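Local coordinates for Mlr3007 protein (Mesorhizobium loti, PDB 3QQM) that probably catalyses pyridoxal-phosphate-dependent transfer of the amino group between leucine, isoleucine or valine and 2-oxoglutarate, at residues E58-A63 against M71-A76; D62-A67 against A85-Y90; L171-L176 against E192-Y197. All coordinates share one frame; numbering follows the deposited sequence.

Contact 1: residues E58-A63 against M71-A76; sequences EVLSDA and MRTRLA
Val-59 and Leu-60 of the helix both touch one methyl, CD1 of Leu-75 on the strand. All the side-chain contacts across 58-63 and 71-76 are apolar. CG2 of Val-59 lies 3.8 Å from CD1 of Leu-75. CD2 of Leu-60 is just as near CD1 of Leu-75, at 3.8 Å, and CG of Leu-60 lies 4.0 Å from the same Leu-75 CD1. The two leucines also meet through their other branches, with CD1 of Leu-60 4.2 Å from CD2 of Leu-75. In both pairs the side chain from the helix crosses that of Leu-75 at about a right angle.

CG of Leu-75 is anti to the backbone N (chi1 -177°), which sends its methyls out from the strand to the helix. Leu-60 leaves the helix flank, and its CD2 swings in between two strand residues. There CD2 of Leu-60 also meets CG2 of Thr-73, more loosely, at 4.1 Å. Leu-60 reaches Met-22 on the next strand as well. An alanine in place of Leu-60 would probably open a gap beside Leu-75 CD1 and take away one of the helix side chains that touch Thr-73.

The polar backbones look elsewhere. No hydrogen bond joins the two segments. The helix is bonded within itself, as from Ala-63 N to Val-59 O. Thr-73 and Leu-75 bond through the backbone to Met-22 and Glu-20 of strand 17-25, and Arg-72 and Arg-74 to Gln-88 and Ser-86 of strand 83-89.

The local axes approach to 9.9 Å and run nearly antiparallel, at 155°. This is a helix lying along a face of an antiparallel sheet, with apolar side chains filling the interface. It is consistent with the smaller alpha/beta domain of class IV aminotransferases.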
loop_
_atom_site.group_PDB
_atom_site.type_symbol
_atom_site.label_atom_id
_atom_site.label_comp_id
_atom_site.label_asym_id
_atom_site.label_seq_id
_atom_site.Cartn_x
_atom_site.Cartn_y
_atom_site.Cartn_z
ATOM N N GLU A 58 -16.854 4.005 15.348
ATOM C CA GLU A 58 -16.759 3.605 16.744
ATOM C C GLU A 58 -15.433 2.955 17.032
ATOM O O GLU A 58 -14.751 3.360 17.975
ATOM C CB GLU A 58 -17.909 2.647 17.178
ATOM C CG GLU A 58 -19.318 3.313 17.318
ATOM C CD GLU A 58 -20.469 2.315 17.640
ATOM O OE1 GLU A 58 -21.613 2.804 17.883
ATOM O OE2 GLU A 58 -20.255 1.057 17.641
ATOM N N VAL A 59 -15.051 1.945 16.247
ATOM C CA VAL A 59 -13.777 1.263 16.515
ATOM C C VAL A 59 -12.566 2.206 16.345
ATOM O O VAL A 59 -11.632 2.159 17.136
ATOM C CB VAL A 59 -13.591 -0.043 15.692
ATOM C CG1 VAL A 59 -14.695 -1.010 16.010
ATOM C CG2 VAL A 59 -13.539 0.222 14.185
ATOM N N LEU A 60 -12.593 3.067 15.331
ATOM C CA LEU A 60 -11.490 4.018 15.116
ATOM C C LEU A 60 -11.392 5.015 16.290
ATOM O O LEU A 60 -10.304 5.258 16.809
ATOM C CB LEU A 60 -11.649 4.756 13.796
ATOM C CG LEU A 60 -11.465 3.900 12.555
ATOM C CD1 LEU A 60 -11.883 4.668 11.291
ATOM C CD2 LEU A 60 -10.023 3.391 12.471
ATOM N N SER A 61 -12.527 5.563 16.703
ATOM C CA SER A 61 -12.572 6.499 17.821
ATOM C C SER A 61 -12.023 5.832 19.098
ATOM O O SER A 61 -11.210 6.418 19.798
ATOM C CB SER A 61 -14.015 7.005 18.045
ATOM O OG SER A 61 -14.100 7.870 19.175
ATOM N N ASP A 62 -12.463 4.614 19.402
ATOM C CA ASP A 62 -11.941 3.903 20.594
ATOM C C ASP A 62 -10.453 3.606 20.509
ATOM O O ASP A 62 -9.750 3.731 21.494
ATOM C CB ASP A 62 -12.669 2.594 20.840
ATOM C CG ASP A 62 -14.102 2.794 21.298
ATOM O OD1 ASP A 62 -14.530 3.968 21.493
ATOM O OD2 ASP A 62 -14.803 1.758 21.454
ATOM N N ALA A 63 -9.980 3.194 19.332
ATOM C CA ALA A 63 -8.557 2.872 19.145
ATOM C C ALA A 63 -7.645 4.084 19.336
ATOM O O ALA A 63 -6.537 3.954 19.857
ATOM C CB ALA A 63 -8.328 2.240 17.765
HETATM N N MSE A 71 0.135 7.818 15.252
HETATM C CA MSE A 71 -0.095 6.387 15.434
HETATM C C MSE A 71 -0.292 5.664 14.113
HETATM O O MSE A 71 -0.897 6.216 13.197
HETATM C CB MSE A 71 -1.383 6.169 16.249
HETATM C CG MSE A 71 -1.480 6.956 17.565
HETATM SE SE MSE A 71 -0.227 6.375 18.962
HETATM C CE MSE A 71 -0.991 4.658 19.324
ATOM N N ARG A 72 0.247 4.449 14.001
ATOM C CA ARG A 72 0.001 3.604 12.845
ATOM C C ARG A 72 -1.285 2.936 13.245
ATOM O O ARG A 72 -1.396 2.394 14.356
ATOM C CB ARG A 72 1.080 2.556 12.647
ATOM C CG ARG A 72 0.794 1.562 11.517
ATOM C CD ARG A 72 1.861 0.501 11.388
ATOM N NE ARG A 72 1.472 -0.528 10.406
ATOM C CZ ARG A 72 0.721 -1.610 10.694
ATOM N NH1 ARG A 72 0.269 -1.801 11.939
ATOM N NH2 ARG A 72 0.395 -2.496 9.740
ATOM N N THR A 73 -2.283 3.031 12.382
ATOM C CA THR A 73 -3.578 2.493 12.658
ATOM C C THR A 73 -3.997 1.488 11.617
ATOM O O THR A 73 -3.998 1.794 10.443
ATOM C CB THR A 73 -4.604 3.618 12.666
ATOM O OG1 THR A 73 -4.196 4.624 13.615
ATOM C CG2 THR A 73 -6.006 3.071 13.006
ATOM N N ARG A 74 -4.350 0.281 12.054
ATOM C CA ARG A 74 -4.800 -0.745 11.133
ATOM C C ARG A 74 -6.292 -0.999 11.350
ATOM O O ARG A 74 -6.707 -1.417 12.432
ATOM C CB ARG A 74 -4.037 -2.061 11.314
ATOM C CG ARG A 74 -4.404 -3.094 10.232
ATOM C CD ARG A 74 -3.983 -4.518 10.538
ATOM N NE ARG A 74 -4.642 -5.007 11.751
ATOM C CZ ARG A 74 -4.031 -5.216 12.920
ATOM N NH1 ARG A 74 -2.703 -5.090 13.040
ATOM N NH2 ARG A 74 -4.735 -5.628 13.957
ATOM N N LEU A 75 -7.073 -0.790 10.292
ATOM C CA LEU A 75 -8.527 -1.011 10.291
ATOM C C LEU A 75 -8.796 -2.242 9.450
ATOM O O LEU A 75 -8.255 -2.345 8.357
ATOM C CB LEU A 75 -9.239 0.176 9.674
ATOM C CG LEU A 75 -10.762 0.142 9.654
ATOM C CD1 LEU A 75 -11.339 0.140 11.077
ATOM C CD2 LEU A 75 -11.311 1.335 8.823
ATOM N N ALA A 76 -9.604 -3.181 9.957
ATOM C CA ALA A 76 -9.925 -4.415 9.227
ATOM C C ALA A 76 -11.419 -4.700 9.255
ATOM O O ALA A 76 -12.074 -4.494 10.262
ATOM C CB ALA A 76 -9.155 -5.606 9.789
#

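Contact 2: residues D62-A67 against A85-Y90; sequences DALDGA and ASAQPY
Ala-63 sits against Ala-85 and Ala-87, the strand residues whose side chains point at the helix. This is the tight part of the contact. Small side chains let the backbones come close: the CA atoms of Ala-63 and Ala-87 are 5.8 Å apart. The methyl CB of Ala-63 is 3.8 Å from CB of Ala-85 and 3.7 Å from O of Ala-85. In return, CB of Ala-87 lies 3.7 Å from O of Ala-63. These are van der Waals contacts, and no hydrogen bond crosses between the segments.

Leu-64 extends the packing by one residue. Its CG stands beside the backbone N, anti to the carbonyl carbon (chi1 -77°). The end of the side chain turns back to the strand, and both methyls face Ala-87 from the same side. CD1 and CD2 of Leu-64 are each 4.0 Å from CB of Ala-87.

Beyond Leu-64 the contact loosens toward solvent. The chain leaves the helix in a type II beta turn from Leu-64 to Ala-67, held by a bond from Ala-67 N to Leu-64 O of 3.1 Å. Gly-66 has the positive phi (85°) that favours glycine in such a turn. Asp-65 and Gly-66 are exposed, as are Gln-88 and Pro-89 on the strand side.

Strand 83-89 is the edge strand of its sheet within this chain. Its inner neighbour is strand 71-78, where Leu-64 also touches Met-71 and Thr-73. Leu-64 and Ala-67 further reach Trp-24 of strand 17-25. Around Leu-64 the C-terminal part of helix 53-64 thus touches three neighbouring strands of the sheet, 83-89, 71-78 and 17-25.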
loop_
_atom_site.group_PDB
_atom_site.type_symbol
_atom_site.label_atom_id
_atom_site.label_comp_id
_atom_site.label_asym_id
_atom_site.label_seq_id
_atom_site.Cartn_x
_atom_site.Cartn_y
_atom_site.Cartn_z
ATOM N N ASP A 62 -12.463 4.614 19.402
ATOM C CA ASP A 62 -11.941 3.903 20.594
ATOM C C ASP A 62 -10.453 3.606 20.509
ATOM O O ASP A 62 -9.750 3.731 21.494
ATOM C CB ASP A 62 -12.669 2.594 20.840
ATOM C CG ASP A 62 -14.102 2.794 21.298
ATOM O OD1 ASP A 62 -14.530 3.968 21.493
ATOM O OD2 ASP A 62 -14.803 1.758 21.454
ATOM N N ALA A 63 -9.980 3.194 19.332
ATOM C CA ALA A 63 -8.557 2.872 19.145
ATOM C C ALA A 63 -7.645 4.084 19.336
ATOM O O ALA A 63 -6.537 3.954 19.857
ATOM C CB ALA A 63 -8.328 2.240 17.765
ATOM N N LEU A 64 -8.133 5.261 18.952
ATOM C CA LEU A 64 -7.355 6.494 19.051
ATOM C C LEU A 64 -7.661 7.353 20.267
ATOM O O LEU A 64 -7.099 8.419 20.444
ATOM C CB LEU A 64 -7.484 7.298 17.757
ATOM C CG LEU A 64 -6.625 6.752 16.604
ATOM C CD1 LEU A 64 -5.121 6.843 16.980
ATOM C CD2 LEU A 64 -6.980 5.320 16.201
ATOM N N ASP A 65 -8.515 6.865 21.139
ATOM C CA ASP A 65 -8.855 7.601 22.335
ATOM C C ASP A 65 -7.587 7.845 23.197
ATOM O O ASP A 65 -6.916 6.899 23.615
ATOM C CB ASP A 65 -9.882 6.800 23.152
ATOM C CG ASP A 65 -10.447 7.595 24.326
ATOM O OD1 ASP A 65 -10.839 8.774 24.117
ATOM O OD2 ASP A 65 -10.533 7.032 25.443
ATOM N N GLY A 66 -7.251 9.113 23.424
ATOM C CA GLY A 66 -6.108 9.477 24.273
ATOM C C GLY A 66 -4.775 9.493 23.566
ATOM O O GLY A 66 -3.752 9.755 24.187
ATOM N N ALA A 67 -4.773 9.226 22.268
ATOM C CA ALA A 67 -3.540 9.220 21.523
ATOM C C ALA A 67 -2.895 10.621 21.608
ATOM O O ALA A 67 -3.550 11.624 21.392
ATOM C CB ALA A 67 -3.794 8.820 20.121
ATOM N N ALA A 85 -9.880 -2.215 14.890
ATOM C CA ALA A 85 -8.972 -1.103 14.708
ATOM C C ALA A 85 -7.885 -1.222 15.778
ATOM O O ALA A 85 -8.170 -1.416 16.964
ATOM C CB ALA A 85 -9.687 0.217 14.805
ATOM N N SER A 86 -6.636 -1.151 15.335
ATOM C CA SER A 86 -5.486 -1.214 16.204
ATOM C C SER A 86 -4.583 -0.024 15.948
ATOM O O SER A 86 -4.249 0.280 14.783
ATOM C CB SER A 86 -4.706 -2.488 15.937
ATOM O OG SER A 86 -3.462 -2.484 16.610
ATOM N N ALA A 87 -4.155 0.619 17.038
ATOM C CA ALA A 87 -3.264 1.762 16.959
ATOM C C ALA A 87 -2.013 1.551 17.818
ATOM O O ALA A 87 -2.096 1.104 18.965
ATOM C CB ALA A 87 -3.987 3.032 17.395
ATOM N N GLN A 88 -0.864 1.875 17.243
ATOM C CA GLN A 88 0.413 1.807 17.935
ATOM C C GLN A 88 1.240 2.982 17.451
ATOM O O GLN A 88 1.048 3.443 16.353
ATOM C CB GLN A 88 1.126 0.498 17.652
ATOM C CG GLN A 88 0.298 -0.710 17.915
ATOM C CD GLN A 88 1.110 -1.947 17.938
ATOM O OE1 GLN A 88 1.943 -2.136 18.831
ATOM N NE2 GLN A 88 0.858 -2.845 16.974
ATOM N N PRO A 89 2.196 3.449 18.257
ATOM C CA PRO A 89 2.979 4.615 17.851
ATOM C C PRO A 89 3.640 4.494 16.482
ATOM O O PRO A 89 4.248 3.485 16.178
ATOM C CB PRO A 89 4.056 4.721 18.953
ATOM C CG PRO A 89 3.482 4.062 20.105
ATOM C CD PRO A 89 2.624 2.941 19.565
ATOM N N TYR A 90 3.490 5.525 15.661
ATOM C CA TYR A 90 4.120 5.560 14.351
ATOM C C TYR A 90 5.609 5.824 14.539
ATOM O O TYR A 90 5.997 6.678 15.331
ATOM C CB TYR A 90 3.482 6.636 13.481
ATOM C CG TYR A 90 4.220 6.938 12.184
ATOM C CD1 TYR A 90 4.460 5.937 11.243
ATOM C CD2 TYR A 90 4.615 8.240 11.865
ATOM C CE1 TYR A 90 5.122 6.219 10.036
ATOM C CE2 TYR A 90 5.267 8.524 10.655
ATOM C CZ TYR A 90 5.514 7.512 9.756
ATOM O OH TYR A 90 6.150 7.773 8.563
#

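Contact 3: residues L171-L176 against E192-Y197; sequences LDCGLL and EAIYSY
OE2 of Glu-192 is gripped by two groups. The backbone N of Leu-171 donates a hydrogen bond to it, 3.1 Å long and fairly straight, with an angle of 161° at the hydrogen. This N-H comes from above the carboxylate plane, 51° out of it. The second partner is NH2 of Arg-181, on helix 179-186, which forms a salt bridge with OE2.

The Glu-192 chain is extended beyond CG. This carries the carboxylate from the strand end across to the start of the 3-10 turn 171-173. OE2 of Glu-192 also rests 3.7 Å from CB of Leu-171. The Leu-171 side chain also touches Pro-177.

One apolar pair follows farther along. SG of Cys-173 lies 4.3 Å from CG1 of Ile-194, a loose touch. Glu-148 borders both residues. The turn closes with a bond of 3.1 Å from Gly-174 N to Leu-171 O. At Gly-174 the backbone angles leave no room for a side-chain carbon, which would jam against the preceding carbonyl. The O of Cys-173 is bonded to ND2 of Asn-144.

Strands 166-169 and 190-193 are parallel neighbours joined through helix 179-186, a beta-alpha-beta crossover. Glu-192 therefore ties three parts of this unit: the loop after the first strand, the helix and the second strand. Asp-172 is another acid nearby, but it has its own salt bridge to Arg-170. With an N-H and a guanidinium both at OE2, Glu-192 is likely to be held as a carboxylate, and its charge is probably largely offset by Arg-181.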
loop_
_atom_site.group_PDB
_atom_site.type_symbol
_atom_site.label_atom_id
_atom_site.label_comp_id
_atom_site.label_asym_id
_atom_site.label_seq_id
_atom_site.Cartn_x
_atom_site.Cartn_y
_atom_site.Cartn_z
ATOM N N LEU A 171 -2.502 1.148 -13.581
ATOM C CA LEU A 171 -3.319 0.215 -12.834
ATOM C C LEU A 171 -3.581 -1.144 -13.538
ATOM O O LEU A 171 -3.549 -2.199 -12.871
ATOM C CB LEU A 171 -4.639 0.877 -12.466
ATOM C CG LEU A 171 -5.396 0.179 -11.344
ATOM C CD1 LEU A 171 -4.524 0.159 -10.059
ATOM C CD2 LEU A 171 -6.752 0.885 -11.115
ATOM N N ASP A 172 -3.819 -1.135 -14.850
ATOM C CA ASP A 172 -4.058 -2.389 -15.559
ATOM C C ASP A 172 -2.850 -3.366 -15.525
ATOM O O ASP A 172 -2.978 -4.480 -15.973
ATOM C CB ASP A 172 -4.541 -2.163 -17.004
ATOM C CG ASP A 172 -3.552 -1.374 -17.847
ATOM O OD1 ASP A 172 -2.606 -0.747 -17.279
ATOM O OD2 ASP A 172 -3.733 -1.344 -19.078
ATOM N N CYS A 173 -1.695 -2.942 -15.012
ATOM C CA CYS A 173 -0.538 -3.840 -14.886
ATOM C C CYS A 173 -0.750 -4.929 -13.802
ATOM O O CYS A 173 -0.108 -5.991 -13.831
ATOM C CB CYS A 173 0.755 -3.052 -14.575
ATOM S SG CYS A 173 1.472 -2.051 -15.948
ATOM N N GLY A 174 -1.618 -4.640 -12.832
ATOM C CA GLY A 174 -1.926 -5.563 -11.743
ATOM C C GLY A 174 -1.258 -5.082 -10.473
ATOM O O GLY A 174 -0.110 -5.446 -10.176
ATOM N N LEU A 175 -1.968 -4.231 -9.744
ATOM C CA LEU A 175 -1.485 -3.659 -8.471
ATOM C C LEU A 175 -2.633 -2.986 -7.694
ATOM O O LEU A 175 -3.745 -2.801 -8.211
ATOM C CB LEU A 175 -0.399 -2.605 -8.698
ATOM C CG LEU A 175 -0.787 -1.539 -9.747
ATOM C CD1 LEU A 175 -0.495 -0.105 -9.299
ATOM C CD2 LEU A 175 -0.158 -1.874 -11.109
ATOM N N LEU A 176 -2.334 -2.614 -6.456
ATOM C CA LEU A 176 -3.273 -1.937 -5.606
ATOM C C LEU A 176 -3.295 -0.433 -5.914
ATOM O O LEU A 176 -2.250 0.203 -5.973
ATOM C CB LEU A 176 -2.877 -2.115 -4.163
ATOM C CG LEU A 176 -3.842 -1.511 -3.162
ATOM C CD1 LEU A 176 -5.061 -2.371 -3.095
ATOM C CD2 LEU A 176 -3.200 -1.368 -1.763
ATOM N N GLU A 192 0.671 7.902 -14.746
ATOM C CA GLU A 192 0.681 6.496 -15.035
ATOM C C GLU A 192 1.681 6.176 -16.141
ATOM O O GLU A 192 1.930 6.985 -17.047
ATOM C CB GLU A 192 -0.725 5.965 -15.346
ATOM C CG GLU A 192 -1.588 5.813 -14.065
ATOM C CD GLU A 192 -2.881 5.069 -14.320
ATOM O OE1 GLU A 192 -3.538 5.414 -15.307
ATOM O OE2 GLU A 192 -3.233 4.146 -13.526
ATOM N N ALA A 193 2.301 5.018 -16.019
ATOM C CA ALA A 193 3.297 4.598 -16.995
ATOM C C ALA A 193 3.556 3.104 -16.876
ATOM O O ALA A 193 3.045 2.463 -16.002
ATOM C CB ALA A 193 4.609 5.411 -16.813
ATOM N N ILE A 194 4.341 2.577 -17.801
ATOM C CA ILE A 194 4.683 1.167 -17.848
ATOM C C ILE A 194 6.198 1.050 -17.970
ATOM O O ILE A 194 6.823 1.724 -18.787
ATOM C CB ILE A 194 4.044 0.494 -19.051
ATOM C CG1 ILE A 194 2.534 0.728 -19.054
ATOM C CG2 ILE A 194 4.338 -0.991 -19.050
ATOM C CD1 ILE A 194 1.840 0.233 -20.358
ATOM N N TYR A 195 6.788 0.214 -17.140
ATOM C CA TYR A 195 8.227 0.013 -17.186
ATOM C C TYR A 195 8.649 -1.279 -16.481
ATOM O O TYR A 195 7.935 -1.803 -15.638
ATOM C CB TYR A 195 8.978 1.244 -16.628
ATOM C CG TYR A 195 8.508 1.763 -15.274
ATOM C CD1 TYR A 195 8.809 1.098 -14.096
ATOM C CD2 TYR A 195 7.856 2.966 -15.172
ATOM C CE1 TYR A 195 8.402 1.609 -12.857
ATOM C CE2 TYR A 195 7.485 3.499 -13.933
ATOM C CZ TYR A 195 7.740 2.813 -12.796
ATOM O OH TYR A 195 7.326 3.350 -11.593
ATOM N N SER A 196 9.812 -1.778 -16.868
ATOM C CA SER A 196 10.386 -2.993 -16.325
ATOM C C SER A 196 11.421 -2.677 -15.273
ATOM O O SER A 196 11.757 -1.524 -15.056
ATOM C CB SER A 196 11.110 -3.746 -17.430
ATOM O OG SER A 196 12.211 -2.997 -17.849
ATOM N N TYR A 197 11.976 -3.719 -14.656
ATOM C CA TYR A 197 12.997 -3.533 -13.646
ATOM C C TYR A 197 14.190 -2.880 -14.269
ATOM O O TYR A 197 14.760 -1.946 -13.713
ATOM C CB TYR A 197 13.434 -4.862 -13.031
ATOM C CG TYR A 197 14.201 -4.676 -11.751
ATOM C CD1 TYR A 197 13.546 -4.197 -10.630
ATOM C CD2 TYR A 197 15.550 -5.029 -11.633
ATOM C CE1 TYR A 197 14.195 -4.020 -9.421
ATOM C CE2 TYR A 197 16.235 -4.870 -10.397
ATOM C CZ TYR A 197 15.531 -4.362 -9.299
ATOM O OH TYR A 197 16.084 -4.148 -8.048
#

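Contacts 1 and 2 share helix 53-64 and the sheet beneath it. Their centres are 6 Å apart, and strands 71-78 and 83-89 are paired neighbours. Contact 1 is buried and uses branched side chains. Contact 2 lies at the surface, where alanines bring the backbones closer. Both are apolar, without a hydrogen bond between their segments. Contact 3 belongs elsewhere, on the opposite side of the chain's centre, about 31 Å from contact 1 and 34 Å from contact 2, measured between centres. It is partly buried, joins loop to strand end, and adds to one apolar touch a hydrogen bond from a backbone N-H to a side-chain carboxylate.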